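Local coordinates for acyl-[acyl-carrier-protein]--UDP-N-acetylglucosamine O-acyltransferase (PDB 1J2Z) that transfers a (3R)-hydroxyacyl chain from acyl carrier protein to UDP-N-acetylglucosamine, the first step of lipid A biosynthesis, at residues K215-P220 and K242-F247. Numbering follows the deposited sequence.
Sequences KRLFRP and KEICSF
L217 holds CG anti to its carbonyl carbon (chi1 -80°), and with chi2 at 177° CD1 is put over I244 and CD2 beside C245; I244 turns CG2 away from its own backbone N, so that this branch methyl rather than the longer CG1-CD1 arm faces the leucine. The two meet in the C-terminal helical domain of LpxA, the part of the chain that follows the left-handed beta-helix. Here the last turn of helix 204-217 packs against the middle of helix 239-250, with the backbones well apart: the nearest CA atoms, those of L217 and C245, are 8.9 Å from each other. Side chains alone bridge that gap. CD1 of L217 rests on CG2 of I244 at 3.9 Å, the two side chains running at a slant to each other. CD2 of L217 lies 4.4 Å from SG of C245, the next residue on helix 239-250, in a looser contact. The leucine fork therefore spans two consecutive residues with one methyl apiece, in a small, apolar and buried contact that takes about 88 Å² from the two segments together.

Helix 224-234, which lies between the two segments in sequence, closes in beside them: S227 touches L217, while E231 and L232 touch C245. E231 also forms a salt bridge with R216, tying that helix to the same turn that carries the leucine. I244 also packs on L213 and Y214, earlier in helix 204-217, and on P179. Just past L217 the helix ends, F218 being the first residue to leave helical angles. On the partner helix, the carbonyl oxygen of K242 takes two bonds from S246: one from its backbone N, and one from its side chain, OG of S246 to O of K242 at 2.6 Å.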
ATOM      1  N   LYS A 215     -33.128  11.161   8.311  1.00 35.65           N
ATOM      2  CA  LYS A 215     -34.108  11.000   7.246  1.00 37.60           C
ATOM      3  C   LYS A 215     -34.665  12.363   6.847  1.00 35.61           C
ATOM      4  O   LYS A 215     -34.857  12.646   5.665  1.00 36.38           O
ATOM      5  CB  LYS A 215     -35.224  10.055   7.704  1.00 42.80           C
ATOM      6  CG  LYS A 215     -34.729   8.620   7.866  1.00 55.73           C
ATOM      7  CD  LYS A 215     -35.740   7.689   8.521  1.00 60.79           C
ATOM      8  CE  LYS A 215     -35.132   6.293   8.701  1.00 63.16           C
ATOM      9  NZ  LYS A 215     -36.010   5.350   9.448  1.00 53.16           N
ATOM     10  N   ARG A 216     -34.897  13.219   7.835  1.00 34.29           N
ATOM     11  CA  ARG A 216     -35.416  14.554   7.564  1.00 37.43           C
ATOM     12  C   ARG A 216     -34.319  15.461   7.018  1.00 38.89           C
ATOM     13  O   ARG A 216     -34.561  16.269   6.120  1.00 36.55           O
ATOM     14  CB  ARG A 216     -36.016  15.155   8.838  1.00 35.97           C
ATOM     15  CG  ARG A 216     -37.316  14.485   9.253  1.00 35.30           C
ATOM     16  CD  ARG A 216     -37.920  15.107  10.500  1.00 43.80           C
ATOM     17  NE  ARG A 216     -37.190  14.751  11.712  1.00 44.83           N
ATOM     18  CZ  ARG A 216     -36.537  15.627  12.464  1.00 44.52           C
ATOM     19  NH1 ARG A 216     -36.528  16.906  12.118  1.00 46.36           N
ATOM     20  NH2 ARG A 216     -35.902  15.229  13.561  1.00 37.60           N
ATOM     21  N   LEU A 217     -33.109  15.311   7.549  1.00 33.04           N
ATOM     22  CA  LEU A 217     -31.983  16.123   7.104  1.00 32.14           C
ATOM     23  C   LEU A 217     -31.639  15.896   5.642  1.00 33.18           C
ATOM     24  O   LEU A 217     -31.320  16.844   4.915  1.00 29.40           O
ATOM     25  CB  LEU A 217     -30.739  15.833   7.948  1.00 31.06           C
ATOM     26  CG  LEU A 217     -30.651  16.511   9.315  1.00 26.23           C
ATOM     27  CD1 LEU A 217     -29.394  16.042  10.034  1.00 27.99           C
ATOM     28  CD2 LEU A 217     -30.643  18.027   9.134  1.00 26.13           C
ATOM     29  N   PHE A 218     -31.707  14.642   5.209  1.00 30.68           N
ATOM     30  CA  PHE A 218     -31.360  14.317   3.837  1.00 32.88           C
ATOM     31  C   PHE A 218     -32.487  14.314   2.818  1.00 37.01           C
ATOM     32  O   PHE A 218     -32.391  13.648   1.786  1.00 39.61           O
ATOM     33  CB  PHE A 218     -30.606  12.987   3.791  1.00 32.70           C
ATOM     34  CG  PHE A 218     -29.205  13.077   4.323  1.00 39.10           C
ATOM     35  CD1 PHE A 218     -28.883  12.559   5.571  1.00 36.55           C
ATOM     36  CD2 PHE A 218     -28.208  13.705   3.580  1.00 42.76           C
ATOM     37  CE1 PHE A 218     -27.592  12.664   6.074  1.00 35.75           C
ATOM     38  CE2 PHE A 218     -26.912  13.814   4.074  1.00 37.03           C
ATOM     39  CZ  PHE A 218     -26.605  13.292   5.325  1.00 40.45           C
ATOM     40  N   ARG A 219     -33.556  15.052   3.099  1.00 38.34           N
ATOM     41  CA  ARG A 219     -34.650  15.147   2.140  1.00 39.46           C
ATOM     42  C   ARG A 219     -34.093  16.004   1.007  1.00 36.19           C
ATOM     43  O   ARG A 219     -33.288  16.907   1.236  1.00 35.84           O
ATOM     44  CB  ARG A 219     -35.876  15.808   2.773  1.00 37.92           C
ATOM     45  CG  ARG A 219     -36.681  14.852   3.633  1.00 43.25           C
ATOM     46  CD  ARG A 219     -37.733  15.567   4.458  1.00 52.05           C
ATOM     47  NE  ARG A 219     -38.502  14.625   5.271  1.00 58.33           N
ATOM     48  CZ  ARG A 219     -39.319  14.979   6.258  1.00 60.51           C
ATOM     49  NH1 ARG A 219     -39.475  16.262   6.562  1.00 61.00           N
ATOM     50  NH2 ARG A 219     -39.973  14.050   6.946  1.00 57.36           N
ATOM     51  N   PRO A 220     -34.509  15.729  -0.234  1.00 38.04           N
ATOM     52  CA  PRO A 220     -34.027  16.483  -1.394  1.00 36.48           C
ATOM     53  C   PRO A 220     -34.323  17.980  -1.487  1.00 41.50           C
ATOM     54  O   PRO A 220     -33.431  18.767  -1.800  1.00 32.73           O
ATOM     55  CB  PRO A 220     -34.619  15.708  -2.570  1.00 37.23           C
ATOM     56  CG  PRO A 220     -35.901  15.181  -2.007  1.00 36.41           C
ATOM     57  CD  PRO A 220     -35.474  14.692  -0.644  1.00 33.26           C
ATOM     58  N   LYS A 242     -27.575  18.937  18.158  1.00 29.92           N
ATOM     59  CA  LYS A 242     -26.470  19.887  18.251  1.00 38.95           C
ATOM     60  C   LYS A 242     -25.192  19.304  17.659  1.00 32.54           C
ATOM     61  O   LYS A 242     -24.506  19.947  16.863  1.00 33.51           O
ATOM     62  CB  LYS A 242     -26.211  20.267  19.716  1.00 46.01           C
ATOM     63  CG  LYS A 242     -27.370  20.975  20.402  1.00 61.70           C
ATOM     64  CD  LYS A 242     -26.991  21.401  21.818  1.00 72.16           C
ATOM     65  CE  LYS A 242     -28.129  22.154  22.495  1.00 79.86           C
ATOM     66  NZ  LYS A 242     -27.778  22.597  23.875  1.00 81.67           N
ATOM     67  N   GLU A 243     -24.879  18.080  18.060  1.00 32.12           N
ATOM     68  CA  GLU A 243     -23.680  17.395  17.599  1.00 34.99           C
ATOM     69  C   GLU A 243     -23.676  17.186  16.088  1.00 34.71           C
ATOM     70  O   GLU A 243     -22.683  17.451  15.415  1.00 30.29           O
ATOM     71  CB  GLU A 243     -23.575  16.041  18.296  1.00 36.49           C
ATOM     72  CG  GLU A 243     -22.297  15.291  18.018  1.00 44.53           C
ATOM     73  CD  GLU A 243     -22.222  13.994  18.795  1.00 53.13           C
ATOM     74  OE1 GLU A 243     -21.159  13.336  18.747  1.00 55.68           O
ATOM     75  OE2 GLU A 243     -23.227  13.632  19.449  1.00 47.47           O
ATOM     76  N   ILE A 244     -24.801  16.716  15.564  1.00 35.12           N
ATOM     77  CA  ILE A 244     -24.933  16.438  14.139  1.00 31.19           C
ATOM     78  C   ILE A 244     -25.074  17.677  13.258  1.00 28.65           C
ATOM     79  O   ILE A 244     -24.346  17.835  12.279  1.00 26.59           O
ATOM     80  CB  ILE A 244     -26.131  15.499  13.896  1.00 25.93           C
ATOM     81  CG1 ILE A 244     -25.853  14.150  14.560  1.00 24.95           C
ATOM     82  CG2 ILE A 244     -26.385  15.331  12.406  1.00 29.93           C
ATOM     83  CD1 ILE A 244     -26.996  13.171  14.507  1.00 19.90           C
ATOM     84  N   CYS A 245     -26.003  18.558  13.610  1.00 28.39           N
ATOM     85  CA  CYS A 245     -26.235  19.755  12.814  1.00 29.24           C
ATOM     86  C   CYS A 245     -25.111  20.784  12.837  1.00 27.30           C
ATOM     87  O   CYS A 245     -24.817  21.404  11.814  1.00 30.17           O
ATOM     88  CB  CYS A 245     -27.558  20.397  13.231  1.00 28.62           C
ATOM     89  SG  CYS A 245     -28.952  19.291  12.957  1.00 32.50           S
ATOM     90  N   SER A 246     -24.476  20.979  13.987  1.00 27.66           N
ATOM     91  CA  SER A 246     -23.386  21.951  14.045  1.00 26.14           C
ATOM     92  C   SER A 246     -22.223  21.423  13.209  1.00 23.87           C
ATOM     93  O   SER A 246     -21.487  22.196  12.593  1.00 23.81           O
ATOM     94  CB  SER A 246     -22.934  22.181  15.491  1.00 26.44           C
ATOM     95  OG  SER A 246     -22.313  21.027  16.017  1.00 31.41           O
ATOM     96  N   PHE A 247     -22.059  20.102  13.187  1.00 23.19           N
ATOM     97  CA  PHE A 247     -20.992  19.487  12.394  1.00 24.73           C
ATOM     98  C   PHE A 247     -21.234  19.826  10.925  1.00 21.68           C
ATOM     99  O   PHE A 247     -20.335  20.286  10.217  1.00 24.20           O
ATOM    100  CB  PHE A 247     -21.002  17.964  12.561  1.00 26.65           C
ATOM    101  CG  PHE A 247     -19.965  17.258  11.726  1.00 27.68           C
ATOM    102  CD1 PHE A 247     -18.630  17.251  12.109  1.00 23.52           C
ATOM    103  CD2 PHE A 247     -20.323  16.631  10.533  1.00 29.44           C
ATOM    104  CE1 PHE A 247     -17.663  16.633  11.322  1.00 20.03           C
ATOM    105  CE2 PHE A 247     -19.362  16.010   9.733  1.00 28.66           C
ATOM    106  CZ  PHE A 247     -18.029  16.011  10.129  1.00 23.27           C
TER